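Local coordinates for protein PcyX_EBK42635 (Marine metagenome, PDB 5OWG) that probably reduces biliverdin to phycoerythrobilin in a four-electron reaction, as a ferredoxin-dependent bilin reductase probably of oceanic phage origin, at residues R13-L25 with L162-N174. Numbering follows the deposited sequence.
Sequences RLIKWKDETIEVL and LNKICTMAVSNLN
Trp17 and Cys166 meet where helix 14-25 and helix 162-174 run almost parallel, their axes 5° apart and 9.9 Å from each other at closest approach. The backbones draw nearest here, with Trp17 CA 5.9 Å from Cys166 CA, and a turn later the CA atoms of Thr21 and Val170 are again close, 6.0 Å apart. At the start of the pair Leu14 CD2 touches Leu162 CD1. Arg13 reaches over the neighbouring helix: with CG anti to the backbone N (chi1 -176°) and a bend at chi2, its chain slides past Leu162 and lays one guanidinium face over Cys166 CB. Arg13 NH1 gives a bent hydrogen bond to Asn163 O at 3.0 Å, meeting a lone pair in the carbonyl plane, although this oxygen already accepts the helical N-H of Thr167. Cys166 SG lies obliquely beside the five-membered ring of Trp17, 4.7 Å from its centroid, while the indole edge meets Cys166 O and Ala169 CB. Thr21 OG1 sits over one face of the indole near its rim and donates to Trp17 O at 2.8 Å. Further along, Val170 CG2 packs against Trp17 CD1 and Glu20 CB, and Val24 CG1 touches both Leu173 CD2, at 3.9 Å, and the amide of Asn174. Both helices pack side by side on one face of the central antiparallel sheet, consistent with the alpha/beta/alpha sandwich of ferredoxin-dependent bilin reductases: Trp17 touches Ala76 and Thr21 Leu78 on strand 73-82, while on strand 90-96 Phe93 meets Trp17 and Ala169, and Tyr91 meets Leu173.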
ATOM      1  N   ARG A  13      15.525  10.875  -0.963  1.00 67.74           N
ATOM      2  CA  ARG A  13      14.283  11.270  -0.311  1.00 74.88           C
ATOM      3  C   ARG A  13      13.270  10.132  -0.366  1.00 81.05           C
ATOM      4  O   ARG A  13      12.524   9.908   0.587  1.00 74.62           O
ATOM      5  CB  ARG A  13      13.707  12.526  -0.966  1.00 59.79           C
ATOM      6  CG  ARG A  13      12.460  13.069  -0.288  1.00 81.75           C
ATOM      7  CD  ARG A  13      12.765  13.589   1.108  1.00 81.02           C
ATOM      8  NE  ARG A  13      11.581  14.144   1.760  1.00 82.04           N
ATOM      9  CZ  ARG A  13      10.770  13.466   2.569  1.00 87.01           C
ATOM     10  NH1 ARG A  13       9.721  14.074   3.106  1.00 77.30           N
ATOM     11  NH2 ARG A  13      10.994  12.187   2.847  1.00 88.67           N
ATOM     12  N   LEU A  14      13.242   9.419  -1.495  1.00 85.29           N
ATOM     13  CA  LEU A  14      12.372   8.253  -1.609  1.00 73.25           C
ATOM     14  C   LEU A  14      12.786   7.169  -0.622  1.00 66.51           C
ATOM     15  O   LEU A  14      11.935   6.497  -0.029  1.00 58.56           O
ATOM     16  CB  LEU A  14      12.404   7.715  -3.040  1.00 79.48           C
ATOM     17  CG  LEU A  14      11.901   8.670  -4.125  1.00 79.14           C
ATOM     18  CD1 LEU A  14      12.259   8.143  -5.506  1.00 83.90           C
ATOM     19  CD2 LEU A  14      10.401   8.885  -4.010  1.00 75.63           C
ATOM     20  N   ILE A  15      14.095   6.987  -0.433  1.00 56.52           N
ATOM     21  CA  ILE A  15      14.576   6.001   0.528  1.00 72.35           C
ATOM     22  C   ILE A  15      14.294   6.470   1.947  1.00 83.32           C
ATOM     23  O   ILE A  15      13.958   5.667   2.828  1.00 77.41           O
ATOM     24  CB  ILE A  15      16.077   5.731   0.311  1.00 75.68           C
ATOM     25  CG1 ILE A  15      16.386   5.531  -1.177  1.00 81.62           C
ATOM     26  CG2 ILE A  15      16.515   4.512   1.110  1.00 80.02           C
ATOM     27  CD1 ILE A  15      15.511   4.507  -1.868  1.00 69.58           C
ATOM     28  N   LYS A  16      14.428   7.773   2.197  1.00 79.20           N
ATOM     29  CA  LYS A  16      14.067   8.319   3.500  1.00 77.51           C
ATOM     30  C   LYS A  16      12.593   8.077   3.795  1.00 75.69           C
ATOM     31  O   LYS A  16      12.240   7.519   4.839  1.00 78.09           O
ATOM     32  CB  LYS A  16      14.391   9.812   3.549  1.00 77.70           C
ATOM     33  CG  LYS A  16      13.974  10.490   4.838  1.00 64.25           C
ATOM     34  CD  LYS A  16      14.965  11.568   5.234  1.00 65.98           C
ATOM     35  CE  LYS A  16      14.510  12.314   6.470  1.00 73.51           C
ATOM     36  NZ  LYS A  16      14.243  11.404   7.621  1.00 71.08           N
ATOM     37  N   TRP A  17      11.715   8.485   2.874  1.00 71.36           N
ATOM     38  CA  TRP A  17      10.290   8.233   3.048  1.00 70.54           C
ATOM     39  C   TRP A  17      10.008   6.758   3.302  1.00 72.41           C
ATOM     40  O   TRP A  17       9.034   6.418   3.984  1.00 70.56           O
ATOM     41  CB  TRP A  17       9.516   8.710   1.816  1.00 58.73           C
ATOM     42  CG  TRP A  17       8.151   8.100   1.709  1.00 60.09           C
ATOM     43  CD1 TRP A  17       6.975   8.633   2.151  1.00 62.80           C
ATOM     44  CD2 TRP A  17       7.824   6.831   1.132  1.00 69.91           C
ATOM     45  NE1 TRP A  17       5.936   7.774   1.883  1.00 70.54           N
ATOM     46  CE2 TRP A  17       6.432   6.660   1.258  1.00 66.41           C
ATOM     47  CE3 TRP A  17       8.575   5.821   0.523  1.00 68.33           C
ATOM     48  CZ2 TRP A  17       5.776   5.521   0.798  1.00 64.68           C
ATOM     49  CZ3 TRP A  17       7.922   4.694   0.063  1.00 64.00           C
ATOM     50  CH2 TRP A  17       6.536   4.552   0.202  1.00 72.62           C
ATOM     51  N   LYS A  18      10.844   5.867   2.765  1.00 76.53           N
ATOM     52  CA  LYS A  18      10.626   4.438   2.952  1.00 78.66           C
ATOM     53  C   LYS A  18      10.991   4.001   4.364  1.00 70.00           C
ATOM     54  O   LYS A  18      10.248   3.241   4.994  1.00 65.52           O
ATOM     55  CB  LYS A  18      11.434   3.645   1.924  1.00 64.25           C
ATOM     56  CG  LYS A  18      11.189   2.142   1.962  1.00 60.44           C
ATOM     57  CD  LYS A  18      12.030   1.394   0.936  1.00 69.89           C
ATOM     58  CE  LYS A  18      13.524   1.536   1.197  1.00 84.62           C
ATOM     59  NZ  LYS A  18      13.895   1.140   2.585  1.00 83.22           N
ATOM     60  N   ASP A  19      12.129   4.474   4.880  1.00 73.53           N
ATOM     61  CA  ASP A  19      12.523   4.120   6.238  1.00 69.41           C
ATOM     62  C   ASP A  19      11.586   4.746   7.262  1.00 75.24           C
ATOM     63  O   ASP A  19      11.229   4.104   8.257  1.00 72.92           O
ATOM     64  CB  ASP A  19      13.969   4.546   6.492  1.00 74.26           C
ATOM     65  CG  ASP A  19      14.965   3.747   5.675  1.00 83.11           C
ATOM     66  OD1 ASP A  19      14.528   2.887   4.880  1.00 77.42           O
ATOM     67  OD2 ASP A  19      16.182   3.975   5.828  1.00 94.88           O
ATOM     68  N   GLU A  20      11.175   5.998   7.040  1.00 70.95           N
ATOM     69  CA  GLU A  20      10.186   6.607   7.923  1.00 75.10           C
ATOM     70  C   GLU A  20       8.872   5.838   7.869  1.00 68.02           C
ATOM     71  O   GLU A  20       8.191   5.681   8.889  1.00 61.32           O
ATOM     72  CB  GLU A  20       9.960   8.072   7.543  1.00 74.32           C
ATOM     73  CG  GLU A  20      11.213   8.938   7.513  1.00 81.11           C
ATOM     74  CD  GLU A  20      11.951   8.962   8.836  1.00 91.21           C
ATOM     75  OE1 GLU A  20      12.500   7.914   9.236  1.00 91.14           O
ATOM     76  OE2 GLU A  20      11.982  10.032   9.480  1.00 97.00           O
ATOM     77  N   THR A  21       8.499   5.351   6.682  1.00 78.77           N
ATOM     78  CA  THR A  21       7.284   4.552   6.549  1.00 64.83           C
ATOM     79  C   THR A  21       7.391   3.251   7.333  1.00 51.90           C
ATOM     80  O   THR A  21       6.444   2.850   8.021  1.00 53.20           O
ATOM     81  CB  THR A  21       7.009   4.272   5.067  1.00 58.09           C
ATOM     82  OG1 THR A  21       6.477   5.449   4.448  1.00 60.72           O
ATOM     83  CG2 THR A  21       6.020   3.114   4.883  1.00 61.70           C
ATOM     84  N   ILE A  22       8.536   2.571   7.241  1.00 46.75           N
ATOM     85  CA  ILE A  22       8.701   1.295   7.930  1.00 53.89           C
ATOM     86  C   ILE A  22       8.719   1.501   9.439  1.00 58.35           C
ATOM     87  O   ILE A  22       8.225   0.660  10.200  1.00 48.09           O
ATOM     88  CB  ILE A  22       9.975   0.586   7.437  1.00 54.14           C
ATOM     89  CG1 ILE A  22       9.837   0.229   5.956  1.00 60.73           C
ATOM     90  CG2 ILE A  22      10.238  -0.680   8.249  1.00 55.86           C
ATOM     91  CD1 ILE A  22      11.128  -0.205   5.298  1.00 56.58           C
ATOM     92  N   GLU A  23       9.294   2.615   9.900  1.00 65.31           N
ATOM     93  CA  GLU A  23       9.313   2.892  11.333  1.00 66.15           C
ATOM     94  C   GLU A  23       7.899   3.042  11.880  1.00 59.04           C
ATOM     95  O   GLU A  23       7.579   2.516  12.951  1.00 60.62           O
ATOM     96  CB  GLU A  23      10.132   4.151  11.613  1.00 74.99           C
ATOM     97  CG  GLU A  23      10.316   4.469  13.094  1.00 80.90           C
ATOM     98  CD  GLU A  23      11.087   3.394  13.837  1.00 97.50           C
ATOM     99  OE1 GLU A  23      11.657   2.503  13.172  1.00 94.88           O
ATOM    100  OE2 GLU A  23      11.124   3.438  15.084  1.00 96.70           O
ATOM    101  N   VAL A  24       7.036   3.758  11.155  1.00 54.03           N
ATOM    102  CA  VAL A  24       5.659   3.941  11.605  1.00 45.95           C
ATOM    103  C   VAL A  24       4.950   2.595  11.694  1.00 55.56           C
ATOM    104  O   VAL A  24       4.286   2.288  12.692  1.00 58.58           O
ATOM    105  CB  VAL A  24       4.915   4.911  10.669  1.00 57.79           C
ATOM    106  CG1 VAL A  24       3.435   4.997  11.032  1.00 55.68           C
ATOM    107  CG2 VAL A  24       5.551   6.293  10.729  1.00 66.96           C
ATOM    108  N   LEU A  25       5.084   1.769  10.655  1.00 57.61           N
ATOM    109  CA  LEU A  25       4.388   0.485  10.643  1.00 52.25           C
ATOM    110  C   LEU A  25       4.883  -0.423  11.762  1.00 45.34           C
ATOM    111  O   LEU A  25       4.095  -1.158  12.368  1.00 48.91           O
ATOM    112  CB  LEU A  25       4.556  -0.193   9.281  1.00 47.93           C
ATOM    113  CG  LEU A  25       3.918   0.526   8.087  1.00 52.64           C
ATOM    114  CD1 LEU A  25       4.367  -0.101   6.780  1.00 55.59           C
ATOM    115  CD2 LEU A  25       2.402   0.502   8.182  1.00 58.64           C
ATOM    116  N   LEU A 162       8.614  16.753  -4.172  1.00 91.53           N
ATOM    117  CA  LEU A 162       8.916  15.453  -3.585  1.00 91.60           C
ATOM    118  C   LEU A 162       9.092  15.553  -2.075  1.00 83.29           C
ATOM    119  O   LEU A 162       8.790  14.597  -1.352  1.00 73.02           O
ATOM    120  CB  LEU A 162      10.176  14.868  -4.226  1.00 66.78           C
ATOM    121  CG  LEU A 162      10.624  13.497  -3.712  1.00 89.60           C
ATOM    122  CD1 LEU A 162       9.575  12.434  -4.009  1.00 95.80           C
ATOM    123  CD2 LEU A 162      11.967  13.110  -4.313  1.00 93.51           C
ATOM    124  N   ASN A 163       9.580  16.693  -1.583  1.00 85.22           N
ATOM    125  CA  ASN A 163       9.746  16.874  -0.144  1.00 82.96           C
ATOM    126  C   ASN A 163       8.397  16.907   0.564  1.00 70.46           C
ATOM    127  O   ASN A 163       8.186  16.194   1.553  1.00 73.53           O
ATOM    128  CB  ASN A 163      10.528  18.160   0.135  1.00 87.10           C
ATOM    129  CG  ASN A 163      11.982  18.065  -0.287  1.00 93.96           C
ATOM    130  OD1 ASN A 163      12.358  17.194  -1.071  1.00 95.00           O
ATOM    131  ND2 ASN A 163      12.808  18.967   0.232  1.00 97.77           N
ATOM    132  N   LYS A 164       7.467  17.727   0.072  1.00 72.62           N
ATOM    133  CA  LYS A 164       6.178  17.871   0.742  1.00 76.84           C
ATOM    134  C   LYS A 164       5.352  16.593   0.623  1.00 80.08           C
ATOM    135  O   LYS A 164       4.778  16.121   1.612  1.00 88.19           O
ATOM    136  CB  LYS A 164       5.409  19.061   0.161  1.00 89.04           C
ATOM    137  CG  LYS A 164       6.247  20.313  -0.112  1.00100.66           C
ATOM    138  CD  LYS A 164       7.117  20.731   1.069  1.00 96.49           C
ATOM    139  CE  LYS A 164       6.295  21.273   2.230  1.00 77.21           C
ATOM    140  NZ  LYS A 164       5.595  22.543   1.889  1.00 81.78           N
ATOM    141  N   ILE A 165       5.280  16.022  -0.582  1.00 90.76           N
ATOM    142  CA  ILE A 165       4.461  14.829  -0.803  1.00 87.11           C
ATOM    143  C   ILE A 165       4.871  13.717   0.153  1.00 63.74           C
ATOM    144  O   ILE A 165       4.025  13.065   0.778  1.00 64.79           O
ATOM    145  CB  ILE A 165       4.556  14.381  -2.275  1.00 91.53           C
ATOM    146  CG1 ILE A 165       3.404  14.975  -3.088  1.00 97.35           C
ATOM    147  CG2 ILE A 165       4.529  12.855  -2.409  1.00 86.36           C
ATOM    148  CD1 ILE A 165       3.317  16.484  -3.036  1.00100.73           C
ATOM    149  N   CYS A 166       6.177  13.480   0.279  1.00 55.07           N
ATOM    150  CA  CYS A 166       6.654  12.420   1.160  1.00 68.95           C
ATOM    151  C   CYS A 166       6.334  12.731   2.616  1.00 78.64           C
ATOM    152  O   CYS A 166       5.867  11.861   3.361  1.00 63.64           O
ATOM    153  CB  CYS A 166       8.156  12.219   0.963  1.00 70.05           C
ATOM    154  SG  CYS A 166       8.603  11.431  -0.605  1.00 81.07           S
ATOM    155  N   THR A 167       6.585  13.972   3.044  1.00 74.80           N
ATOM    156  CA  THR A 167       6.250  14.371   4.408  1.00 74.33           C
ATOM    157  C   THR A 167       4.765  14.174   4.689  1.00 68.94           C
ATOM    158  O   THR A 167       4.387  13.672   5.754  1.00 71.55           O
ATOM    159  CB  THR A 167       6.670  15.826   4.637  1.00 75.92           C
ATOM    160  OG1 THR A 167       8.036  15.864   5.069  1.00 70.03           O
ATOM    161  CG2 THR A 167       5.788  16.522   5.681  1.00 62.04           C
ATOM    162  N   MET A 168       3.907  14.565   3.746  1.00 64.56           N
ATOM    163  CA  MET A 168       2.473  14.341   3.901  1.00 77.47           C
ATOM    164  C   MET A 168       2.171  12.857   4.055  1.00 78.00           C
ATOM    165  O   MET A 168       1.549  12.430   5.035  1.00 78.88           O
ATOM    166  CB  MET A 168       1.723  14.906   2.696  1.00 91.00           C
ATOM    167  CG  MET A 168       1.736  16.419   2.572  1.00 96.96           C
ATOM    168  SD  MET A 168       1.876  16.945   0.850  1.00 89.57           S
ATOM    169  CE  MET A 168       0.573  15.974   0.088  1.00 99.09           C
ATOM    170  N   ALA A 169       2.600  12.053   3.079  1.00 80.38           N
ATOM    171  CA  ALA A 169       2.317  10.624   3.106  1.00 80.61           C
ATOM    172  C   ALA A 169       2.757  10.000   4.422  1.00 70.21           C
ATOM    173  O   ALA A 169       2.035   9.185   5.006  1.00 73.94           O
ATOM    174  CB  ALA A 169       3.009   9.938   1.927  1.00 71.51           C
ATOM    175  N   VAL A 170       3.939  10.380   4.908  1.00 51.99           N
ATOM    176  CA  VAL A 170       4.424   9.854   6.180  1.00 74.22           C
ATOM    177  C   VAL A 170       3.539  10.336   7.321  1.00 74.94           C
ATOM    178  O   VAL A 170       3.198   9.568   8.228  1.00 73.18           O
ATOM    179  CB  VAL A 170       5.902  10.249   6.382  1.00 81.18           C
ATOM    180  CG1 VAL A 170       6.234  10.486   7.858  1.00 81.54           C
ATOM    181  CG2 VAL A 170       6.812   9.170   5.808  1.00 69.73           C
ATOM    182  N   SER A 171       3.138  11.609   7.288  1.00 81.70           N
ATOM    183  CA  SER A 171       2.292  12.147   8.346  1.00 81.68           C
ATOM    184  C   SER A 171       0.837  11.738   8.167  1.00 74.44           C
ATOM    185  O   SER A 171       0.110  11.596   9.158  1.00 63.55           O
ATOM    186  CB  SER A 171       2.409  13.671   8.393  1.00 80.15           C
ATOM    187  OG  SER A 171       3.756  14.074   8.574  1.00 79.16           O
ATOM    188  N   ASN A 172       0.395  11.544   6.922  1.00 67.99           N
ATOM    189  CA  ASN A 172      -0.957  11.052   6.682  1.00 75.62           C
ATOM    190  C   ASN A 172      -1.089   9.590   7.086  1.00 66.12           C
ATOM    191  O   ASN A 172      -2.190   9.136   7.422  1.00 55.32           O
ATOM    192  CB  ASN A 172      -1.328  11.241   5.209  1.00 88.28           C
ATOM    193  CG  ASN A 172      -1.407  12.703   4.807  1.00 88.16           C
ATOM    194  OD1 ASN A 172      -0.901  13.579   5.508  1.00 92.90           O
ATOM    195  ND2 ASN A 172      -2.040  12.972   3.671  1.00 95.06           N
ATOM    196  N   LEU A 173       0.016   8.843   7.062  1.00 62.13           N
ATOM    197  CA  LEU A 173       0.003   7.461   7.528  1.00 67.11           C
ATOM    198  C   LEU A 173      -0.149   7.401   9.043  1.00 68.07           C
ATOM    199  O   LEU A 173      -1.076   6.770   9.565  1.00 60.26           O
ATOM    200  CB  LEU A 173       1.288   6.756   7.087  1.00 50.30           C
ATOM    201  CG  LEU A 173       1.493   5.321   7.577  1.00 48.92           C
ATOM    202  CD1 LEU A 173       0.406   4.398   7.048  1.00 55.05           C
ATOM    203  CD2 LEU A 173       2.869   4.828   7.164  1.00 59.03           C
ATOM    204  N   ASN A 174       0.767   8.051   9.768  1.00 71.10           N
ATOM    205  CA  ASN A 174       0.692   8.080  11.225  1.00 71.95           C
ATOM    206  C   ASN A 174      -0.696   8.492  11.697  1.00 45.36           C
ATOM    207  O   ASN A 174      -1.199   7.976  12.702  1.00 62.55           O
ATOM    208  CB  ASN A 174       1.750   9.039  11.781  1.00 42.91           C
ATOM    209  CG  ASN A 174       2.556   8.433  12.914  1.00 63.78           C
ATOM    210  OD1 ASN A 174       2.124   7.482  13.567  1.00 70.98           O
ATOM    211  ND2 ASN A 174       3.737   8.991  13.157  1.00 82.35           N
TER